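Local coordinates for protein methylmalonyl-CoA carboxyltransferase 5S subunit (Propionibacterium freudenreichii subsp. shermanii, PDB 1RQB) that transfers a carboxyl group from the biotin of the 1.3S subunit to pyruvate, forming oxaloacetate at a cobalt site in a TIM barrel, at residues 19-30 against 242-253; 136-144 against 355-363. All blocks are in the same frame, centred on the assembly; numbering follows the deposited sequence.

Contact 1: 19-30 against 242-253; sequences VSEPREVGITEL and IEAGVDVVDTAI
Arg23 reaches across to the backbone at the end of helix 234-243 and lays its guanidinium edge against two carbonyls. NH1 and NH2 both grip Val246 O from the same face of that carbonyl, NH2 at 2.7 Å. NH2 also meets Ile242 O in the carbonyl plane, on a lone pair, at 2.9 Å, with an N-H...O angle of 164°. Ile242 O takes two further bonds, from Ser20 OG and from Gly245 N. The last belongs to the Schellman motif at Gly245, where the chain leaves the helix. Arg23 NE donates to Ser20 OG at 3.1 Å, within the guanidinium plane. Together with the two carbonyls this bond helps fix the rotation of the group. Val25 CG2 lies over one face near the rim. With an alanine in place of Arg23, Val246 O would probably lose both guanidinium donors and Ile242 O one of its three.

Strands 26-29 and 248-251 pair in parallel. Gly26 N starts the bonding at Asp247 O, and Leu30 N to Thr251 O ends the backbone series. On one sheet face Ile27 CD1 presses on Val249 CG2 at 3.4 Å, a tight fit. On the other, Thr28 CB sits 3.3 Å from Asp250 OD1; Asp250 OD2 bonds ND1 of the cobalt ligand His226 and pairs with Arg135. Glu29 CG is anti to the backbone N (chi1 180°) and the chain then bends, bringing OE2 to Ile253 N at 2.9 Å through its syn lone pair. Glu29 OE1 bonds Thr265.

These are neighbouring strands of the TIM barrel, closing its first strand onto its last. Val19 pairs antiparallel with a strand of the second subunit. Strands 63-68 and 277-278 also border 23-29, strand 223-225 flanks 248-251, and helix 265-271 covers Ile27 and Thr251.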
loop_
_atom_site.group_PDB
_atom_site.type_symbol
_atom_site.label_atom_id
_atom_site.label_comp_id
_atom_site.label_asym_id
_atom_site.label_seq_id
_atom_site.Cartn_x
_atom_site.Cartn_y
_atom_site.Cartn_z
ATOM N N VAL A 19 -11.342 22.376 8.101
ATOM C CA VAL A 19 -10.321 21.442 8.597
ATOM C C VAL A 19 -9.820 21.935 9.955
ATOM O O VAL A 19 -9.909 23.123 10.263
ATOM C CB VAL A 19 -9.142 21.287 7.603
ATOM C CG1 VAL A 19 -9.661 20.727 6.283
ATOM C CG2 VAL A 19 -8.439 22.630 7.375
ATOM N N SER A 20 -9.293 21.023 10.760
ATOM C CA SER A 20 -8.834 21.382 12.110
ATOM C C SER A 20 -7.628 22.320 12.051
ATOM O O SER A 20 -6.928 22.419 11.043
ATOM C CB SER A 20 -8.501 20.121 12.925
ATOM O OG SER A 20 -7.540 19.309 12.269
ATOM N N GLU A 21 -7.410 23.011 13.164
ATOM C CA GLU A 21 -6.302 23.966 13.297
ATOM C C GLU A 21 -4.971 23.212 13.247
ATOM O O GLU A 21 -4.914 22.025 13.562
ATOM C CB GLU A 21 -6.406 24.693 14.646
ATOM C CG GLU A 21 -6.209 23.798 15.874
ATOM C CD GLU A 21 -7.333 22.792 16.105
ATOM O OE1 GLU A 21 -7.155 21.904 16.971
ATOM O OE2 GLU A 21 -8.391 22.886 15.440
ATOM N N PRO A 22 -3.887 23.891 12.829
ATOM C CA PRO A 22 -2.561 23.270 12.758
ATOM C C PRO A 22 -2.270 22.667 14.134
ATOM O O PRO A 22 -2.540 23.299 15.154
ATOM C CB PRO A 22 -1.651 24.450 12.438
ATOM C CG PRO A 22 -2.545 25.307 11.550
ATOM C CD PRO A 22 -3.858 25.271 12.302
ATOM N N ARG A 23 -1.711 21.461 14.175
ATOM C CA ARG A 23 -1.483 20.818 15.478
ATOM C C ARG A 23 -0.653 19.546 15.295
ATOM O O ARG A 23 -0.458 19.074 14.176
ATOM C CB ARG A 23 -2.850 20.440 16.069
ATOM C CG ARG A 23 -3.618 19.447 15.177
ATOM C CD ARG A 23 -5.135 19.318 15.526
ATOM N NE ARG A 23 -5.774 18.343 14.633
ATOM C CZ ARG A 23 -5.789 17.040 14.887
ATOM N NH1 ARG A 23 -5.231 16.607 15.998
ATOM N NH2 ARG A 23 -6.297 16.161 14.016
ATOM N N GLU A 24 -0.180 18.991 16.409
ATOM C CA GLU A 24 0.578 17.735 16.354
ATOM C C GLU A 24 -0.415 16.579 16.480
ATOM O O GLU A 24 -1.353 16.630 17.276
ATOM C CB GLU A 24 1.599 17.632 17.496
ATOM C CG GLU A 24 2.675 18.689 17.486
ATOM C CD GLU A 24 3.697 18.488 18.593
ATOM O OE1 GLU A 24 4.732 19.176 18.558
ATOM O OE2 GLU A 24 3.469 17.651 19.497
ATOM N N VAL A 25 -0.216 15.554 15.665
ATOM C CA VAL A 25 -1.076 14.363 15.703
ATOM C C VAL A 25 -0.266 13.244 16.362
ATOM O O VAL A 25 0.897 13.036 16.019
ATOM C CB VAL A 25 -1.474 13.920 14.276
ATOM C CG1 VAL A 25 -2.401 12.705 14.344
ATOM C CG2 VAL A 25 -2.155 15.065 13.548
ATOM N N GLY A 26 -0.861 12.546 17.321
ATOM C CA GLY A 26 -0.134 11.473 17.976
ATOM C C GLY A 26 -0.155 10.204 17.135
ATOM O O GLY A 26 -1.086 9.976 16.366
ATOM N N ILE A 27 0.859 9.365 17.304
ATOM C CA ILE A 27 0.949 8.107 16.550
ATOM C C ILE A 27 1.144 6.934 17.513
ATOM O O ILE A 27 1.989 6.990 18.406
ATOM C CB ILE A 27 2.168 8.086 15.611
ATOM C CG1 ILE A 27 2.039 9.184 14.550
ATOM C CG2 ILE A 27 2.327 6.677 14.995
ATOM C CD1 ILE A 27 0.927 8.983 13.571
ATOM N N THR A 28 0.345 5.889 17.321
ATOM C CA THR A 28 0.488 4.657 18.110
ATOM C C THR A 28 1.123 3.607 17.196
ATOM O O THR A 28 0.637 3.369 16.091
ATOM C CB THR A 28 -0.876 4.152 18.628
ATOM O OG1 THR A 28 -1.265 4.939 19.756
ATOM C CG2 THR A 28 -0.799 2.667 19.060
ATOM N N GLU A 29 2.228 3.007 17.643
ATOM C CA GLU A 29 2.949 1.993 16.859
ATOM C C GLU A 29 2.372 0.606 17.156
ATOM O O GLU A 29 2.178 0.241 18.315
ATOM C CB GLU A 29 4.445 2.042 17.188
ATOM C CG GLU A 29 5.309 1.018 16.429
ATOM C CD GLU A 29 5.195 1.125 14.908
ATOM O OE1 GLU A 29 5.424 2.218 14.319
ATOM O OE2 GLU A 29 4.878 0.095 14.297
ATOM N N LEU A 30 2.152 -0.183 16.101
ATOM C CA LEU A 30 1.510 -1.499 16.233
ATOM C C LEU A 30 2.445 -2.663 15.896
ATOM O O LEU A 30 2.013 -3.815 15.932
ATOM C CB LEU A 30 0.326 -1.573 15.268
ATOM C CG LEU A 30 -0.752 -0.494 15.398
ATOM C CD1 LEU A 30 -1.677 -0.543 14.167
ATOM C CD2 LEU A 30 -1.551 -0.747 16.675
ATOM N N ILE A 242 -7.659 13.260 10.268
ATOM C CA ILE A 242 -6.811 14.313 10.844
ATOM C C ILE A 242 -7.445 15.673 10.541
ATOM O O ILE A 242 -7.468 16.562 11.390
ATOM C CB ILE A 242 -5.372 14.216 10.279
ATOM C CG1 ILE A 242 -4.688 12.979 10.882
ATOM C CG2 ILE A 242 -4.575 15.509 10.589
ATOM C CD1 ILE A 242 -3.385 12.592 10.198
ATOM N N GLU A 243 -7.989 15.842 9.342
ATOM C CA GLU A 243 -8.652 17.115 9.025
ATOM C C GLU A 243 -9.876 17.299 9.926
ATOM O O GLU A 243 -10.233 18.423 10.273
ATOM C CB GLU A 243 -9.057 17.170 7.538
ATOM C CG GLU A 243 -7.844 17.171 6.587
ATOM C CD GLU A 243 -8.214 17.137 5.095
ATOM O OE1 GLU A 243 -9.287 16.595 4.746
ATOM O OE2 GLU A 243 -7.410 17.644 4.269
ATOM N N ALA A 244 -10.507 16.198 10.331
ATOM C CA ALA A 244 -11.705 16.288 11.178
ATOM C C ALA A 244 -11.329 16.473 12.650
ATOM O O ALA A 244 -12.201 16.698 13.488
ATOM C CB ALA A 244 -12.573 15.051 11.006
ATOM N N GLY A 245 -10.044 16.359 12.974
ATOM C CA GLY A 245 -9.616 16.558 14.354
ATOM C C GLY A 245 -9.196 15.353 15.188
ATOM O O GLY A 245 -9.088 15.460 16.410
ATOM N N VAL A 246 -8.949 14.210 14.555
ATOM C CA VAL A 246 -8.551 13.020 15.322
ATOM C C VAL A 246 -7.248 13.303 16.074
ATOM O O VAL A 246 -6.339 13.958 15.565
ATOM C CB VAL A 246 -8.428 11.773 14.406
ATOM C CG1 VAL A 246 -7.091 11.774 13.637
ATOM C CG2 VAL A 246 -8.581 10.513 15.255
ATOM N N ASP A 247 -7.157 12.773 17.288
ATOM C CA ASP A 247 -6.008 13.038 18.167
ATOM C C ASP A 247 -4.821 12.108 17.909
ATOM O O ASP A 247 -3.677 12.555 17.963
ATOM C CB ASP A 247 -6.454 12.901 19.623
ATOM C CG ASP A 247 -7.593 13.847 19.957
ATOM O OD1 ASP A 247 -7.302 14.989 20.364
ATOM O OD2 ASP A 247 -8.773 13.467 19.775
ATOM N N VAL A 248 -5.090 10.830 17.647
ATOM C CA VAL A 248 -4.020 9.838 17.464
ATOM C C VAL A 248 -4.411 8.844 16.368
ATOM O O VAL A 248 -5.577 8.467 16.267
ATOM C CB VAL A 248 -3.817 8.982 18.768
ATOM C CG1 VAL A 248 -2.724 7.896 18.545
ATOM C CG2 VAL A 248 -3.483 9.884 19.965
ATOM N N VAL A 249 -3.452 8.410 15.546
ATOM C CA VAL A 249 -3.755 7.383 14.537
ATOM C C VAL A 249 -2.772 6.223 14.716
ATOM O O VAL A 249 -1.631 6.443 15.121
ATOM C CB VAL A 249 -3.696 7.949 13.078
ATOM C CG1 VAL A 249 -4.807 9.019 12.888
ATOM C CG2 VAL A 249 -2.336 8.549 12.790
ATOM N N ASP A 250 -3.229 4.985 14.481
ATOM C CA ASP A 250 -2.384 3.790 14.636
ATOM C C ASP A 250 -1.732 3.427 13.300
ATOM O O ASP A 250 -2.389 3.421 12.260
ATOM C CB ASP A 250 -3.202 2.573 15.094
ATOM C CG ASP A 250 -3.871 2.768 16.437
ATOM O OD1 ASP A 250 -3.757 3.867 17.021
ATOM O OD2 ASP A 250 -4.519 1.804 16.903
ATOM N N THR A 251 -0.441 3.098 13.342
ATOM C CA THR A 251 0.299 2.720 12.130
ATOM C C THR A 251 1.328 1.643 12.482
ATOM O O THR A 251 1.579 1.354 13.652
ATOM C CB THR A 251 1.052 3.942 11.522
ATOM O OG1 THR A 251 2.025 4.410 12.469
ATOM C CG2 THR A 251 0.077 5.089 11.212
ATOM N N ALA A 252 1.925 1.059 11.451
ATOM C CA ALA A 252 2.945 0.017 11.647
ATOM C C ALA A 252 4.207 0.417 10.881
ATOM O O ALA A 252 4.116 0.904 9.755
ATOM C CB ALA A 252 2.429 -1.339 11.118
ATOM N N ILE A 253 5.379 0.189 11.479
ATOM C CA ILE A 253 6.644 0.527 10.806
ATOM C C ILE A 253 6.595 -0.035 9.382
ATOM O O ILE A 253 6.108 -1.142 9.155
ATOM C CB ILE A 253 7.855 0.011 11.629
ATOM C CG1 ILE A 253 9.117 0.831 11.285
ATOM C CG2 ILE A 253 8.052 -1.477 11.399
ATOM C CD1 ILE A 253 9.038 2.295 11.726
HETATM O O HOH W 1 -3.432 15.374 18.241
HETATM O O HOH W 2 -3.869 4.353 20.000
#

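Contact 2: 136-144 against 355-363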
loop_
_atom_site.group_PDB
_atom_site.type_symbol
_atom_site.label_atom_id
_atom_site.label_comp_id
_atom_site.label_asym_id
_atom_site.label_seq_id
_atom_site.Cartn_x
_atom_site.Cartn_y
_atom_site.Cartn_z
ATOM N N VAL A 136 -10.464 -1.332 25.351
ATOM C CA VAL A 136 -11.502 -2.333 25.640
ATOM C C VAL A 136 -12.535 -2.345 24.513
ATOM O O VAL A 136 -13.077 -1.298 24.165
ATOM C CB VAL A 136 -12.220 -2.000 26.969
ATOM C CG1 VAL A 136 -13.182 -3.123 27.335
ATOM C CG2 VAL A 136 -11.186 -1.805 28.083
ATOM N N PHE A 137 -12.807 -3.518 23.938
ATOM C CA PHE A 137 -13.804 -3.562 22.860
ATOM C C PHE A 137 -14.730 -4.771 23.012
ATOM O O PHE A 137 -14.500 -5.674 23.817
ATOM C CB PHE A 137 -13.118 -3.560 21.474
ATOM C CG PHE A 137 -12.646 -4.918 20.997
ATOM C CD1 PHE A 137 -13.338 -5.593 19.999
ATOM C CD2 PHE A 137 -11.515 -5.516 21.543
ATOM C CE1 PHE A 137 -12.912 -6.851 19.544
ATOM C CE2 PHE A 137 -11.081 -6.771 21.100
ATOM C CZ PHE A 137 -11.777 -7.438 20.101
ATOM N N ASP A 138 -15.817 -4.733 22.255
ATOM C CA ASP A 138 -16.794 -5.831 22.216
ATOM C C ASP A 138 -17.140 -6.068 20.745
ATOM O O ASP A 138 -17.471 -5.128 20.025
ATOM C CB ASP A 138 -18.058 -5.473 22.989
ATOM C CG ASP A 138 -19.078 -6.595 22.966
ATOM O OD1 ASP A 138 -18.876 -7.604 23.676
ATOM O OD2 ASP A 138 -20.070 -6.481 22.215
ATOM N N ALA A 139 -17.081 -7.326 20.328
ATOM C CA ALA A 139 -17.308 -7.718 18.931
ATOM C C ALA A 139 -18.695 -7.309 18.429
ATOM O O ALA A 139 -18.890 -7.156 17.225
ATOM C CB ALA A 139 -17.107 -9.226 18.777
HETATM N N MSE A 140 -19.661 -7.113 19.323
HETATM C CA MSE A 140 -21.007 -6.732 18.869
HETATM C C MSE A 140 -21.299 -5.266 19.204
HETATM O O MSE A 140 -22.405 -4.782 18.968
HETATM C CB MSE A 140 -22.040 -7.628 19.538
HETATM C CG MSE A 140 -21.760 -9.106 19.338
HETATM SE SE MSE A 140 -23.269 -10.023 18.585
HETATM C CE MSE A 140 -24.373 -10.082 20.183
ATOM N N ASN A 141 -20.303 -4.564 19.745
ATOM C CA ASN A 141 -20.438 -3.153 20.133
ATOM C C ASN A 141 -21.460 -2.982 21.259
ATOM O O ASN A 141 -22.113 -1.944 21.349
ATOM C CB ASN A 141 -20.850 -2.258 18.955
ATOM C CG ASN A 141 -19.677 -1.864 18.081
ATOM O OD1 ASN A 141 -18.532 -1.838 18.530
ATOM N ND2 ASN A 141 -19.962 -1.541 16.828
ATOM N N ASP A 142 -21.612 -3.992 22.110
ATOM C CA ASP A 142 -22.525 -3.887 23.258
ATOM C C ASP A 142 -21.728 -3.275 24.413
ATOM O O ASP A 142 -20.858 -3.923 24.992
ATOM C CB ASP A 142 -23.037 -5.283 23.643
ATOM C CG ASP A 142 -24.068 -5.250 24.767
ATOM O OD1 ASP A 142 -24.207 -4.203 25.445
ATOM O OD2 ASP A 142 -24.735 -6.290 24.974
ATOM N N PRO A 143 -22.009 -2.012 24.762
ATOM C CA PRO A 143 -21.292 -1.332 25.845
ATOM C C PRO A 143 -21.337 -2.043 27.199
ATOM O O PRO A 143 -20.416 -1.917 28.004
ATOM C CB PRO A 143 -21.966 0.044 25.905
ATOM C CG PRO A 143 -22.557 0.213 24.543
ATOM C CD PRO A 143 -23.086 -1.156 24.239
ATOM N N ARG A 144 -22.408 -2.789 27.446
ATOM C CA ARG A 144 -22.555 -3.495 28.729
ATOM C C ARG A 144 -21.439 -4.525 28.910
ATOM O O ARG A 144 -21.015 -4.789 30.034
ATOM C CB ARG A 144 -23.915 -4.180 28.793
ATOM C CG ARG A 144 -25.061 -3.206 28.609
ATOM C CD ARG A 144 -26.387 -3.933 28.637
ATOM N NE ARG A 144 -26.436 -4.975 27.619
ATOM C CZ ARG A 144 -27.437 -5.839 27.486
ATOM N NH1 ARG A 144 -28.479 -5.784 28.309
ATOM N NH2 ARG A 144 -27.393 -6.762 26.535
ATOM N N PHE A 355 -27.247 -7.765 12.584
ATOM C CA PHE A 355 -26.195 -6.997 11.901
ATOM C C PHE A 355 -24.961 -6.763 12.773
ATOM O O PHE A 355 -24.496 -5.632 12.913
ATOM C CB PHE A 355 -26.723 -5.645 11.424
ATOM C CG PHE A 355 -27.684 -5.749 10.285
ATOM C CD1 PHE A 355 -29.023 -5.418 10.455
ATOM C CD2 PHE A 355 -27.253 -6.197 9.043
ATOM C CE1 PHE A 355 -29.925 -5.534 9.397
ATOM C CE2 PHE A 355 -28.142 -6.315 7.982
ATOM C CZ PHE A 355 -29.483 -5.981 8.163
ATOM N N PRO A 356 -24.415 -7.816 13.383
ATOM C CA PRO A 356 -23.226 -7.494 14.173
ATOM C C PRO A 356 -22.055 -7.233 13.224
ATOM O O PRO A 356 -22.069 -7.656 12.068
ATOM C CB PRO A 356 -23.014 -8.755 15.002
ATOM C CG PRO A 356 -23.493 -9.839 14.059
ATOM C CD PRO A 356 -24.796 -9.230 13.546
ATOM N N PRO A 357 -21.038 -6.495 13.695
ATOM C CA PRO A 357 -19.853 -6.198 12.871
ATOM C C PRO A 357 -19.244 -7.565 12.550
ATOM O O PRO A 357 -19.283 -8.461 13.392
ATOM C CB PRO A 357 -18.967 -5.393 13.822
ATOM C CG PRO A 357 -19.964 -4.714 14.733
ATOM C CD PRO A 357 -20.973 -5.812 14.999
ATOM N N LEU A 358 -18.683 -7.751 11.356
ATOM C CA LEU A 358 -18.129 -9.070 11.017
ATOM C C LEU A 358 -16.649 -9.165 11.392
ATOM O O LEU A 358 -15.766 -9.240 10.540
ATOM C CB LEU A 358 -18.336 -9.386 9.535
ATOM C CG LEU A 358 -19.806 -9.605 9.149
ATOM C CD1 LEU A 358 -19.881 -10.007 7.698
ATOM C CD2 LEU A 358 -20.438 -10.692 10.022
ATOM N N VAL A 359 -16.399 -9.162 12.691
ATOM C CA VAL A 359 -15.033 -9.289 13.216
ATOM C C VAL A 359 -14.988 -10.571 14.048
ATOM O O VAL A 359 -16.030 -11.102 14.429
ATOM C CB VAL A 359 -14.669 -8.100 14.119
ATOM C CG1 VAL A 359 -14.758 -6.822 13.332
ATOM C CG2 VAL A 359 -15.606 -8.041 15.316
ATOM N N THR A 360 -13.793 -11.075 14.313
ATOM C CA THR A 360 -13.680 -12.292 15.129
ATOM C C THR A 360 -14.295 -12.001 16.500
ATOM O O THR A 360 -14.053 -10.944 17.079
ATOM C CB THR A 360 -12.213 -12.695 15.320
ATOM O OG1 THR A 360 -11.614 -12.912 14.038
ATOM C CG2 THR A 360 -12.117 -13.969 16.148
ATOM N N PRO A 361 -15.083 -12.942 17.043
ATOM C CA PRO A 361 -15.466 -14.259 16.517
ATOM C C PRO A 361 -16.780 -14.299 15.733
ATOM O O PRO A 361 -17.158 -15.336 15.191
ATOM C CB PRO A 361 -15.562 -15.092 17.782
ATOM C CG PRO A 361 -16.221 -14.121 18.720
ATOM C CD PRO A 361 -15.464 -12.826 18.465
ATOM N N SER A 362 -17.474 -13.170 15.672
ATOM C CA SER A 362 -18.772 -13.100 14.983
ATOM C C SER A 362 -18.660 -13.568 13.531
ATOM O O SER A 362 -19.551 -14.252 13.031
ATOM C CB SER A 362 -19.315 -11.672 15.015
ATOM O OG SER A 362 -19.532 -11.242 16.346
ATOM N N SER A 363 -17.577 -13.201 12.855
ATOM C CA SER A 363 -17.390 -13.567 11.443
ATOM C C SER A 363 -17.347 -15.086 11.254
ATOM O O SER A 363 -18.052 -15.631 10.407
ATOM C CB SER A 363 -16.107 -12.935 10.897
ATOM O OG SER A 363 -15.009 -13.231 11.738
#
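Ala139 and Met140, in a type I turn from Asp138 to Asn141, meet the irregular run 356-361 and the first residue of helix 362-376, with CA atoms of Met140 and Pro356 5.2 Å apart. No hydrogen bond crosses between the two segments; they meet by van der Waals packing.

Ala139 is central. Its CB points at the other segment and touches Val359 CG2 at 4.0 Å, with Pro361 CD, Ser362 OG and Thr360 O at similar range. A cis peptide bond precedes Pro361. The carbonyl of Ala139 faces the Pro357 ring, its O lying 3.3 Å from Pro357 CD. Met140 is a selenomethionine. Its chain bends at chi2 (-126°) and chi3, and SE lies beside Pro356 CB at 3.8 Å, the two side chains pointing the same way. Asn141 crosses the Pro357 ring obliquely, Asn141 ND2 coming to 3.8 Å from Pro357 CG. Its OD1 is held elsewhere, by Cys165 N.

Asp138 shapes the turn from behind. OD2 accepts from Met140 N in an Asx turn and from Asp142 N at 2.9 Å, the two donors coming from opposite faces of the carboxylate. OD1 bonds Asn145 ND2. Further along, Asp142 OD1 caps the start of helix 144-155 by accepting from Arg144 N, and the two side chains form a salt bridge.

The loop follows strand 133-136 and leads into helix 144-155, a beta-alpha connection at the C-terminal end of a TIM-barrel strand. The facing segment comes from the conserved carboxylase region and runs into helix 362-376. Their packing joins that region to the mouth of the barrel. The side chain of Val359 is about 9 Å from the cobalt ion, and that of Thr360 about 7 Å from that of the substrate-binding residue Gln37.

Overall arrangement
The centres of the two contacts lie 25 Å apart, and their nearest atoms are about 11 Å from each other. Along the chain their segments alternate: 19-30, 136-144, 242-253, 355-363. Contact 1 lies within the parallel barrel sheet. Contact 2 starts from the loop after strand 133-136 of that sheet and reaches the conserved carboxylase region, which comes later in the chain. The first contact thus joins barrel strands distant in sequence, whereas the second packs the later region against the barrel mouth. Both approach the cobalt site: the side chain of Leu30 is about 6 Å from the ion, and contact 2 also lies near the mouth of the barrel.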